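Local coordinates for thiosulfate sulfurtransferase YnjE (Escherichia coli, PDB 2WLR), which catalyses the transfer of sulfur from thiosulfate to cyanide, giving thiocyanate and sulfite, through a cysteine persulfide intermediate, at residues Leu162-Pro167 with Leu246-Gly251; Ile207-Asp212 with Gly236-Trp241; Val140-Ala145 with Asp230-Asp235. All blocks are in the same frame, centred on the assembly; numbering follows the deposited sequence.

Contact 1. Residues Leu162-Pro167 with Leu246-Gly251; sequences LISHIP and LPVERG
In the second rhodanese repeat, a single antiparallel bridge between His-165 and Glu-249 ties the loop after helix 160-163 to the segment that follows helix 238-243. The pair is hydrogen-bonded in both directions: His-165 N to Glu-249 O at 2.8 Å, and Glu-249 N to His-165 O at 2.9 Å. A further backbone bond, Gly-251 N to Leu-162 O (2.8 Å), extends the seam toward the helix end. The imidazole CG of His-165 stands between its backbone N and carbonyl carbon (chi1 51°), which puts the ring over Glu-249 O, 3.5 Å from the ring plane. ND1 donates to Ile-166 O at 3.3 Å, with that oxygen in the ring plane, which helps to set the ring's rotation; NE2 makes a weak bond to Gly-251 O. The extended Glu-249 side chain runs alongside Pro-167, its CD 3.5 Å from Pro-167 CA, and its OE1 accepts from Gly-168 N. Pro-167 CD rests on Pro-247 O (3.1 Å), a carbonyl that also receives Trp-241 NE1. The seam lies at the protein surface, with Ile-166 and Pro-167 packed on Trp-241 of helix 238-243 and Leu-246 and Pro-247 touching helix 128-135.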
# COMPACT_ATOMS: atom_id res chain seq x y z
N LEU A 162 -14.48 -18.76 4.90
CA LEU A 162 -15.22 -20.02 4.71
C LEU A 162 -16.27 -19.94 3.59
O LEU A 162 -16.59 -20.96 2.95
CB LEU A 162 -15.92 -20.43 6.00
CG LEU A 162 -15.03 -20.69 7.22
CD1 LEU A 162 -15.89 -20.99 8.46
CD2 LEU A 162 -14.08 -21.81 6.94
N ILE A 163 -16.82 -18.76 3.36
CA ILE A 163 -17.84 -18.55 2.34
C ILE A 163 -17.19 -18.43 0.95
O ILE A 163 -17.63 -19.05 0.00
CB ILE A 163 -18.68 -17.30 2.65
CG1 ILE A 163 -19.35 -17.40 4.03
CG2 ILE A 163 -19.72 -17.07 1.54
CD1 ILE A 163 -20.32 -18.54 4.17
N SER A 164 -16.16 -17.60 0.85
CA SER A 164 -15.42 -17.41 -0.40
C SER A 164 -13.99 -16.96 -0.09
O SER A 164 -13.78 -16.13 0.77
CB SER A 164 -16.09 -16.33 -1.26
OG SER A 164 -15.66 -16.44 -2.59
N HIS A 165 -13.03 -17.55 -0.79
CA HIS A 165 -11.62 -17.14 -0.76
C HIS A 165 -10.96 -17.38 -2.09
O HIS A 165 -11.54 -18.01 -3.01
CB HIS A 165 -10.83 -17.79 0.39
CG HIS A 165 -10.96 -19.28 0.47
ND1 HIS A 165 -10.16 -20.15 -0.23
CD2 HIS A 165 -11.74 -20.04 1.27
CE1 HIS A 165 -10.52 -21.40 0.07
NE2 HIS A 165 -11.46 -21.35 0.99
N ILE A 166 -9.74 -16.87 -2.22
CA ILE A 166 -8.98 -17.03 -3.46
C ILE A 166 -8.58 -18.51 -3.58
O ILE A 166 -8.17 -19.11 -2.60
CB ILE A 166 -7.78 -16.08 -3.47
CG1 ILE A 166 -8.28 -14.66 -3.57
CG2 ILE A 166 -6.81 -16.41 -4.62
CD1 ILE A 166 -7.16 -13.63 -3.53
N PRO A 167 -8.74 -19.09 -4.78
CA PRO A 167 -8.43 -20.52 -4.91
C PRO A 167 -7.01 -20.83 -4.48
O PRO A 167 -6.09 -20.12 -4.88
CB PRO A 167 -8.62 -20.77 -6.39
CG PRO A 167 -9.67 -19.76 -6.80
CD PRO A 167 -9.31 -18.55 -6.02
N LEU A 246 -13.25 -13.31 -10.68
CA LEU A 246 -12.41 -14.49 -10.81
C LEU A 246 -12.93 -15.67 -9.97
O LEU A 246 -13.71 -15.47 -9.04
CB LEU A 246 -10.96 -14.14 -10.46
CG LEU A 246 -10.31 -13.24 -11.53
CD1 LEU A 246 -9.05 -12.61 -10.96
CD2 LEU A 246 -9.96 -13.98 -12.81
N PRO A 247 -12.48 -16.90 -10.28
CA PRO A 247 -12.99 -18.04 -9.53
C PRO A 247 -12.68 -17.97 -8.05
O PRO A 247 -11.72 -17.30 -7.61
CB PRO A 247 -12.26 -19.24 -10.16
CG PRO A 247 -11.75 -18.77 -11.46
CD PRO A 247 -11.50 -17.31 -11.31
N VAL A 248 -13.49 -18.66 -7.26
CA VAL A 248 -13.31 -18.70 -5.82
C VAL A 248 -13.44 -20.11 -5.31
O VAL A 248 -13.98 -20.99 -5.99
CB VAL A 248 -14.32 -17.78 -5.10
CG1 VAL A 248 -14.15 -16.33 -5.57
CG2 VAL A 248 -15.77 -18.27 -5.30
N GLU A 249 -12.93 -20.32 -4.10
CA GLU A 249 -13.13 -21.57 -3.37
C GLU A 249 -13.80 -21.28 -2.04
O GLU A 249 -13.85 -20.16 -1.58
CB GLU A 249 -11.81 -22.33 -3.20
CG GLU A 249 -11.33 -22.95 -4.51
CD GLU A 249 -9.98 -23.64 -4.42
OE1 GLU A 249 -9.36 -23.62 -3.34
OE2 GLU A 249 -9.50 -24.18 -5.46
N ARG A 250 -14.31 -22.32 -1.41
CA ARG A 250 -15.02 -22.17 -0.15
C ARG A 250 -14.60 -23.25 0.82
O ARG A 250 -13.88 -24.18 0.47
CB ARG A 250 -16.54 -22.22 -0.39
CG ARG A 250 -17.11 -23.58 -0.75
CD ARG A 250 -18.56 -23.48 -1.23
NE ARG A 250 -19.53 -23.24 -0.16
CZ ARG A 250 -20.00 -22.04 0.24
NH1 ARG A 250 -19.60 -20.90 -0.33
NH2 ARG A 250 -20.89 -21.98 1.24
N GLY A 251 -15.05 -23.10 2.06
CA GLY A 251 -14.81 -24.08 3.10
C GLY A 251 -13.57 -23.87 3.94
O GLY A 251 -12.82 -22.87 3.81

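Contact 2. Residues Ile207-Asp212 with Gly236-Trp241; sequences ILYGRD and GGWQTW
Arg-211 and Trp-238 form a cation-pi stack where the loop leaving strand 205-209 meets the start of helix 238-243 in the rhodanese alpha/beta fold. The two side chains lie side by side and point the same way. Arg-211 CZ stands 3.6 Å from the centroid of the five-membered indole ring, only 5° off its normal, and the planes are inclined by 23°. Closest is NE, 3.3 Å from Trp-238 CD1, while Arg-211 NH2 reaches over Trp-238 CE2. A bend at chi2 (78°) turns an arginine whose CB points away from the helix back over the indole. The charge has a second partner, since NH1 makes a salt bridge with Glu-152 and also donates to Ser-164 O.

The tightly packed part is the buried side, where Tyr-209 CE2 lies 3.8 Å from Trp-238 CE3 and the tyrosine hydroxyl is bonded to Ile-166 N. Here the backbones are joined by Trp-238 N to Gly-210 O, 2.9 Å and nearly straight at the hydrogen.

The looser side is bridged by water: one molecule donates to Arg-211 O and Gly-236 O and accepts from Gln-239 N, next to the exposed Gln-239 side chain. Strand 205-209 is itself held between strands 148-154 and 231-234, with Leu-208 on helix 213-226 and Trp-241 reaching helix 128-135.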
# COMPACT_ATOMS: atom_id res chain seq x y z
N ILE A 207 2.30 -14.51 -0.78
CA ILE A 207 1.38 -13.46 -1.25
C ILE A 207 0.22 -13.42 -0.26
O ILE A 207 -0.56 -14.35 -0.17
CB ILE A 207 0.92 -13.71 -2.70
CG1 ILE A 207 2.14 -13.86 -3.63
CG2 ILE A 207 0.03 -12.58 -3.18
CD1 ILE A 207 2.04 -15.04 -4.50
N LEU A 208 0.10 -12.32 0.46
CA LEU A 208 -0.94 -12.12 1.45
C LEU A 208 -2.03 -11.21 0.92
O LEU A 208 -1.77 -10.24 0.18
CB LEU A 208 -0.34 -11.52 2.73
CG LEU A 208 0.44 -12.53 3.58
CD1 LEU A 208 1.65 -11.90 4.25
CD2 LEU A 208 -0.51 -13.21 4.59
N TYR A 209 -3.25 -11.49 1.34
CA TYR A 209 -4.36 -10.58 1.09
C TYR A 209 -5.28 -10.59 2.25
O TYR A 209 -5.29 -11.50 3.06
CB TYR A 209 -5.14 -10.90 -0.20
CG TYR A 209 -6.05 -12.13 -0.11
CD1 TYR A 209 -5.57 -13.42 -0.27
CD2 TYR A 209 -7.41 -11.97 0.15
CE1 TYR A 209 -6.43 -14.52 -0.17
CE2 TYR A 209 -8.24 -13.06 0.24
CZ TYR A 209 -7.75 -14.31 0.08
OH TYR A 209 -8.60 -15.41 0.19
N GLY A 210 -6.08 -9.55 2.35
CA GLY A 210 -7.08 -9.47 3.40
C GLY A 210 -8.34 -8.85 2.86
O GLY A 210 -8.34 -8.22 1.84
N ARG A 211 -9.44 -9.02 3.59
CA ARG A 211 -10.60 -8.21 3.33
C ARG A 211 -10.23 -6.76 3.63
O ARG A 211 -10.72 -5.85 2.97
CB ARG A 211 -11.82 -8.65 4.17
CG ARG A 211 -12.90 -9.44 3.38
CD ARG A 211 -12.55 -10.90 3.14
NE ARG A 211 -13.64 -11.54 2.38
CZ ARG A 211 -13.66 -12.80 1.94
NH1 ARG A 211 -12.66 -13.64 2.17
NH2 ARG A 211 -14.72 -13.19 1.26
N ASP A 212 -9.34 -6.55 4.59
CA ASP A 212 -8.71 -5.24 4.81
C ASP A 212 -7.21 -5.43 4.57
O ASP A 212 -6.60 -6.35 5.09
CB ASP A 212 -8.91 -4.77 6.24
CG ASP A 212 -10.38 -4.65 6.62
OD1 ASP A 212 -11.19 -4.08 5.84
OD2 ASP A 212 -10.71 -5.11 7.73
N GLY A 236 -5.16 -3.69 -2.77
CA GLY A 236 -6.58 -3.49 -2.62
C GLY A 236 -7.31 -4.65 -1.96
O GLY A 236 -8.50 -4.55 -1.63
N GLY A 237 -6.61 -5.75 -1.74
CA GLY A 237 -7.17 -6.87 -1.03
C GLY A 237 -8.20 -7.68 -1.77
O GLY A 237 -8.34 -7.61 -2.97
N TRP A 238 -8.96 -8.43 -0.98
CA TRP A 238 -9.99 -9.32 -1.49
C TRP A 238 -10.97 -8.67 -2.44
O TRP A 238 -11.38 -9.30 -3.40
CB TRP A 238 -10.75 -9.91 -0.30
CG TRP A 238 -12.05 -10.54 -0.72
CD1 TRP A 238 -13.29 -10.01 -0.56
CD2 TRP A 238 -12.23 -11.79 -1.42
NE1 TRP A 238 -14.24 -10.85 -1.11
CE2 TRP A 238 -13.61 -11.94 -1.65
CE3 TRP A 238 -11.35 -12.76 -1.92
CZ2 TRP A 238 -14.14 -13.07 -2.29
CZ3 TRP A 238 -11.88 -13.89 -2.56
CH2 TRP A 238 -13.27 -14.01 -2.75
N GLN A 239 -11.37 -7.45 -2.14
CA GLN A 239 -12.44 -6.84 -2.94
C GLN A 239 -12.04 -6.76 -4.41
O GLN A 239 -12.89 -6.84 -5.29
CB GLN A 239 -12.82 -5.47 -2.40
CG GLN A 239 -14.18 -4.97 -2.95
CD GLN A 239 -15.30 -5.96 -2.72
OE1 GLN A 239 -15.42 -6.54 -1.63
NE2 GLN A 239 -16.14 -6.15 -3.73
N THR A 240 -10.75 -6.57 -4.70
CA THR A 240 -10.31 -6.51 -6.09
C THR A 240 -10.48 -7.87 -6.81
O THR A 240 -10.76 -7.91 -8.00
CB THR A 240 -8.84 -6.02 -6.26
OG1 THR A 240 -7.89 -6.98 -5.74
CG2 THR A 240 -8.63 -4.61 -5.65
N TRP A 241 -10.24 -8.97 -6.10
CA TRP A 241 -10.52 -10.30 -6.64
C TRP A 241 -12.00 -10.51 -6.90
O TRP A 241 -12.38 -10.99 -7.97
CB TRP A 241 -10.01 -11.38 -5.67
CG TRP A 241 -10.07 -12.77 -6.26
CD1 TRP A 241 -11.11 -13.63 -6.21
CD2 TRP A 241 -9.02 -13.44 -6.95
NE1 TRP A 241 -10.80 -14.78 -6.84
CE2 TRP A 241 -9.50 -14.72 -7.30
CE3 TRP A 241 -7.71 -13.10 -7.31
CZ2 TRP A 241 -8.75 -15.62 -8.01
CZ3 TRP A 241 -6.97 -13.99 -7.99
CH2 TRP A 241 -7.47 -15.26 -8.33
O HOH W 1 -10.39 -5.83 0.14

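Contact 3. Residues Val140-Ala145 with Asp230-Asp235; sequences VTAKPA and DVRLLD
Arg-232 of strand 231-234 in the rhodanese parallel sheet reaches Ala-142 in the loop 140-145, which leads into strand 148-154, and its guanidinium offers a second edge to Asp-230. The chain is extended from CG to NE, with CG anti to the carbonyl carbon (chi1 -51°), and this carries the flat group out from the strand to the loop backbone. End-on, NH1 and NH2 both grip a single atom, the carbonyl oxygen of Ala-142, at 2.9 and 3.2 Å respectively. That oxygen lies close to the guanidinium plane. Relative to the carbonyl plane the two donors differ: NH1 lies in it, whereas NH2 stands above it.

Side-on, the same group forms a bidentate salt bridge with Asp-230, two residues back on the same segment. NE bonds to OD1 at 2.9 Å and NH2 to OD2 at 3.0 Å, each oxygen using its syn lone pair, so that carboxylate and guanidinium meet edge to edge. NH2 thus serves both partners, and together the two grips hold the guanidinium against rotation. The positive charge of the arginine is probably balanced largely by this carboxylate, whose OD2 is also bonded to Thr-205 OG1.

Pro-144 lies beside the pair, its CA 4.4 Å from Asp-230 OD2, and packs on Leu-134 of helix 128-135. Arg-232 touches Trp-130 of that helix, whose indole NE1 donates to Thr-141 O. A second link between the segments runs through water, which donates to Asp-230 OD2 at 2.6 Å and accepts from Ala-145 N at 3.0 Å.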
# COMPACT_ATOMS: atom_id res chain seq x y z
N VAL A 140 4.24 -15.46 -15.87
CA VAL A 140 3.91 -14.10 -15.46
C VAL A 140 5.17 -13.32 -15.20
O VAL A 140 6.23 -13.88 -14.92
CB VAL A 140 3.04 -14.11 -14.17
CG1 VAL A 140 1.74 -14.89 -14.36
CG2 VAL A 140 3.84 -14.66 -12.98
N THR A 141 5.04 -12.00 -15.26
CA THR A 141 6.09 -11.08 -14.90
C THR A 141 6.46 -11.28 -13.43
O THR A 141 5.56 -11.48 -12.60
CB THR A 141 5.63 -9.63 -15.10
OG1 THR A 141 5.26 -9.42 -16.46
CG2 THR A 141 6.68 -8.61 -14.72
N ALA A 142 7.74 -11.19 -13.12
CA ALA A 142 8.22 -11.24 -11.72
C ALA A 142 7.66 -12.45 -11.00
O ALA A 142 7.16 -12.39 -9.88
CB ALA A 142 7.86 -9.94 -11.01
N LYS A 143 7.77 -13.60 -11.65
CA LYS A 143 7.33 -14.88 -11.09
C LYS A 143 8.13 -15.22 -9.83
O LYS A 143 9.33 -14.93 -9.75
CB LYS A 143 7.52 -15.99 -12.14
CG LYS A 143 6.92 -17.32 -11.75
CD LYS A 143 7.40 -18.46 -12.63
CE LYS A 143 6.60 -19.74 -12.31
NZ LYS A 143 6.86 -20.86 -13.26
N PRO A 144 7.47 -15.81 -8.83
CA PRO A 144 8.26 -16.33 -7.71
C PRO A 144 9.43 -17.22 -8.17
O PRO A 144 9.26 -18.00 -9.09
CB PRO A 144 7.25 -17.16 -6.92
CG PRO A 144 5.94 -16.60 -7.23
CD PRO A 144 6.04 -16.10 -8.67
N ALA A 145 10.58 -17.07 -7.52
CA ALA A 145 11.80 -17.83 -7.83
C ALA A 145 11.56 -19.33 -7.69
O ALA A 145 12.12 -20.12 -8.47
CB ALA A 145 12.93 -17.42 -6.92
N ASP A 230 10.76 -12.93 0.09
CA ASP A 230 9.84 -12.45 -0.94
C ASP A 230 8.42 -12.51 -0.39
O ASP A 230 7.79 -13.55 -0.38
CB ASP A 230 10.05 -13.26 -2.21
CG ASP A 230 9.18 -12.80 -3.38
OD1 ASP A 230 8.52 -11.74 -3.25
OD2 ASP A 230 9.19 -13.50 -4.42
N VAL A 231 7.94 -11.36 0.10
CA VAL A 231 6.61 -11.19 0.65
C VAL A 231 5.93 -10.08 -0.17
O VAL A 231 6.49 -8.99 -0.36
CB VAL A 231 6.60 -10.82 2.14
CG1 VAL A 231 5.18 -10.68 2.63
CG2 VAL A 231 7.34 -11.87 2.98
N ARG A 232 4.72 -10.37 -0.60
CA ARG A 232 3.94 -9.51 -1.47
C ARG A 232 2.52 -9.39 -0.94
O ARG A 232 2.06 -10.22 -0.14
CB ARG A 232 3.90 -10.07 -2.88
CG ARG A 232 5.27 -10.39 -3.38
CD ARG A 232 5.27 -10.70 -4.83
NE ARG A 232 6.51 -11.31 -5.26
CZ ARG A 232 6.83 -11.51 -6.53
NH1 ARG A 232 6.06 -11.05 -7.50
NH2 ARG A 232 7.95 -12.17 -6.82
N LEU A 233 1.84 -8.34 -1.39
CA LEU A 233 0.43 -8.09 -1.03
C LEU A 233 -0.37 -8.04 -2.28
O LEU A 233 0.07 -7.53 -3.30
CB LEU A 233 0.24 -6.73 -0.39
CG LEU A 233 0.86 -6.48 0.98
CD1 LEU A 233 0.56 -5.03 1.42
CD2 LEU A 233 0.37 -7.50 2.00
N LEU A 234 -1.60 -8.51 -2.19
CA LEU A 234 -2.59 -8.17 -3.21
C LEU A 234 -3.10 -6.75 -3.00
O LEU A 234 -3.76 -6.46 -2.03
CB LEU A 234 -3.77 -9.15 -3.20
CG LEU A 234 -4.94 -8.89 -4.15
CD1 LEU A 234 -4.48 -8.84 -5.62
CD2 LEU A 234 -6.03 -9.94 -3.99
N ASP A 235 -2.82 -5.89 -3.96
CA ASP A 235 -3.13 -4.46 -3.87
C ASP A 235 -4.65 -4.32 -3.82
O ASP A 235 -5.33 -4.85 -4.70
CB ASP A 235 -2.55 -3.78 -5.11
CG ASP A 235 -2.51 -2.26 -5.04
OD1 ASP A 235 -2.74 -1.69 -3.96
OD2 ASP A 235 -2.27 -1.69 -6.12
O HOH W 2 11.10 -15.02 -5.45

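All three contacts belong to the middle rhodanese unit, built round the parallel sheet in which strands 205-209 and 231-234 are neighbours. Contacts 2 and 3 share that sheet, their centres about 14 Å apart, and are joined by backbone bonds of Leu-208 with Arg-232 and Leu-234. The centre of contact 1 lies about 12 Å from that of contact 2 and about 20 Å from that of contact 3, although Ile-166 packs on Leu-234. Along the chain contact 2 falls within the span of contact 1, while contact 3 crosses both. Two early loops and the end of strand 205-209 are thereby tied to the unit's last strand, helix and the tail after it, away from the catalytic cysteine Cys-365.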